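Local coordinates for GTP-binding protein (Thermus thermophilus, PDB 2DBY), which binds GDP and, as a YchF-type member of the OBG family, probably hydrolyses ATP and associates with the large ribosomal subunit, at residues V40-L45 against H70-D75. Numbering follows the deposited sequence.
Sequences VGVVPL and HVEFVD. With FMT (formic acid), chain E.
Gly41 O is gripped twice: Phe73 N donates a nearly straight hydrogen bond of 2.8 Å (172° at the hydrogen), and Glu72 CA adds a CA-H...O contact at 3.4 Å. Gly41 N returns a bond to Phe73 O, and Val43 and Val71 exchange a second pair, making a short antiparallel ladder. On one face of the ladder the His70 ring lies across Val42, whose CG1 sits over the ring face, 4.1 Å from the centroid in a CH-pi contact. With its CG between the backbone N and carbonyl carbon (chi1 54°), His70 folds its ring over Val42, and His70 ND1 donates to O1 of a formic acid, probably from the crystallisation liquor, at 2.8 Å. Replacing His70 by an alanine is likely to bare the flank of Val42 that the ring covers, and would remove the donor to the formic acid. Further along, Val40 CG1 packs against Glu72 CD at 3.6 Å, and Val40 CG2 lies beside Val74 CG2. On the other face, Val43 CG2 meets CD1 of Phe73 at 3.8 Å, and Val71 CG2 is reached by Leu45 CG. The two antiparallel strands, joined through helix 48-57, belong to the sheet of the P-loop GTPase domain: strand 3-7 runs parallel to 66-75 along its other edge, Asp75 salt-bridges the GDP-binding Lys14, and helices 14-25 and 270-281 cover the face of Val43 and Phe73.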
# COMPACT_ATOMS: atom_id res chain seq x y z
N VAL A 40 -12.30 -5.78 -6.26
CA VAL A 40 -10.84 -5.71 -6.25
C VAL A 40 -10.26 -5.24 -7.58
O VAL A 40 -10.59 -5.78 -8.65
CB VAL A 40 -10.25 -7.12 -5.92
CG1 VAL A 40 -8.73 -7.04 -5.82
CG2 VAL A 40 -10.85 -7.68 -4.59
N GLY A 41 -9.41 -4.21 -7.54
CA GLY A 41 -8.83 -3.74 -8.78
C GLY A 41 -7.49 -3.11 -8.47
O GLY A 41 -7.12 -3.00 -7.30
N VAL A 42 -6.77 -2.68 -9.49
CA VAL A 42 -5.48 -2.06 -9.25
C VAL A 42 -5.37 -0.71 -9.94
O VAL A 42 -6.13 -0.41 -10.87
CB VAL A 42 -4.31 -2.93 -9.73
CG1 VAL A 42 -4.35 -4.30 -9.07
CG2 VAL A 42 -4.37 -3.08 -11.23
N VAL A 43 -4.44 0.10 -9.46
CA VAL A 43 -4.19 1.41 -10.06
C VAL A 43 -2.76 1.36 -10.58
O VAL A 43 -1.83 1.19 -9.79
CB VAL A 43 -4.28 2.56 -9.01
CG1 VAL A 43 -3.93 3.90 -9.70
CG2 VAL A 43 -5.69 2.63 -8.41
N PRO A 44 -2.56 1.45 -11.90
CA PRO A 44 -1.20 1.42 -12.46
C PRO A 44 -0.43 2.61 -11.86
O PRO A 44 -0.94 3.74 -11.84
CB PRO A 44 -1.44 1.60 -13.96
CG PRO A 44 -2.81 0.99 -14.18
CD PRO A 44 -3.57 1.53 -12.97
N LEU A 45 0.80 2.37 -11.40
CA LEU A 45 1.63 3.39 -10.77
C LEU A 45 2.48 4.05 -11.84
O LEU A 45 3.27 3.40 -12.51
CB LEU A 45 2.56 2.75 -9.74
CG LEU A 45 2.46 3.04 -8.24
CD1 LEU A 45 3.74 2.53 -7.58
CD2 LEU A 45 2.25 4.53 -7.97
N HIS A 70 1.76 -1.65 -10.11
CA HIS A 70 0.48 -1.13 -9.68
C HIS A 70 0.26 -1.36 -8.19
O HIS A 70 1.08 -2.03 -7.53
CB HIS A 70 -0.63 -1.85 -10.46
CG HIS A 70 -0.56 -3.34 -10.36
ND1 HIS A 70 -0.53 -4.17 -11.47
CD2 HIS A 70 -0.51 -4.16 -9.28
CE1 HIS A 70 -0.47 -5.43 -11.07
NE2 HIS A 70 -0.46 -5.45 -9.75
N VAL A 71 -0.83 -0.80 -7.67
CA VAL A 71 -1.21 -0.96 -6.26
C VAL A 71 -2.67 -1.44 -6.26
O VAL A 71 -3.52 -0.84 -6.92
CB VAL A 71 -1.14 0.37 -5.49
CG1 VAL A 71 -1.59 0.15 -4.03
CG2 VAL A 71 0.27 0.91 -5.53
N GLU A 72 -2.93 -2.51 -5.52
CA GLU A 72 -4.27 -3.10 -5.46
C GLU A 72 -5.13 -2.51 -4.34
O GLU A 72 -4.66 -2.33 -3.22
CB GLU A 72 -4.13 -4.61 -5.26
CG GLU A 72 -5.43 -5.41 -5.25
CD GLU A 72 -5.16 -6.90 -5.27
OE1 GLU A 72 -4.74 -7.42 -6.31
OE2 GLU A 72 -5.36 -7.56 -4.24
N PHE A 73 -6.40 -2.23 -4.66
CA PHE A 73 -7.35 -1.64 -3.72
C PHE A 73 -8.59 -2.51 -3.68
O PHE A 73 -9.03 -3.00 -4.73
CB PHE A 73 -7.74 -0.23 -4.16
CG PHE A 73 -6.67 0.79 -3.95
CD1 PHE A 73 -5.76 1.10 -4.97
CD2 PHE A 73 -6.53 1.42 -2.72
CE1 PHE A 73 -4.72 2.02 -4.75
CE2 PHE A 73 -5.51 2.34 -2.49
CZ PHE A 73 -4.60 2.64 -3.50
N VAL A 74 -9.16 -2.68 -2.49
CA VAL A 74 -10.37 -3.48 -2.34
C VAL A 74 -11.50 -2.62 -1.77
O VAL A 74 -11.28 -1.87 -0.81
CB VAL A 74 -10.11 -4.62 -1.35
CG1 VAL A 74 -11.37 -5.48 -1.20
CG2 VAL A 74 -8.93 -5.44 -1.82
N ASP A 75 -12.69 -2.70 -2.37
CA ASP A 75 -13.82 -1.95 -1.85
C ASP A 75 -14.32 -2.84 -0.73
O ASP A 75 -14.94 -3.88 -1.01
CB ASP A 75 -14.93 -1.80 -2.89
CG ASP A 75 -16.13 -1.00 -2.37
OD1 ASP A 75 -16.16 -0.65 -1.16
OD2 ASP A 75 -17.05 -0.70 -3.17
C FMT E . -0.19 -2.12 -14.26
O1 FMT E . -0.40 -3.29 -14.10
O2 FMT E . -0.39 -1.57 -15.46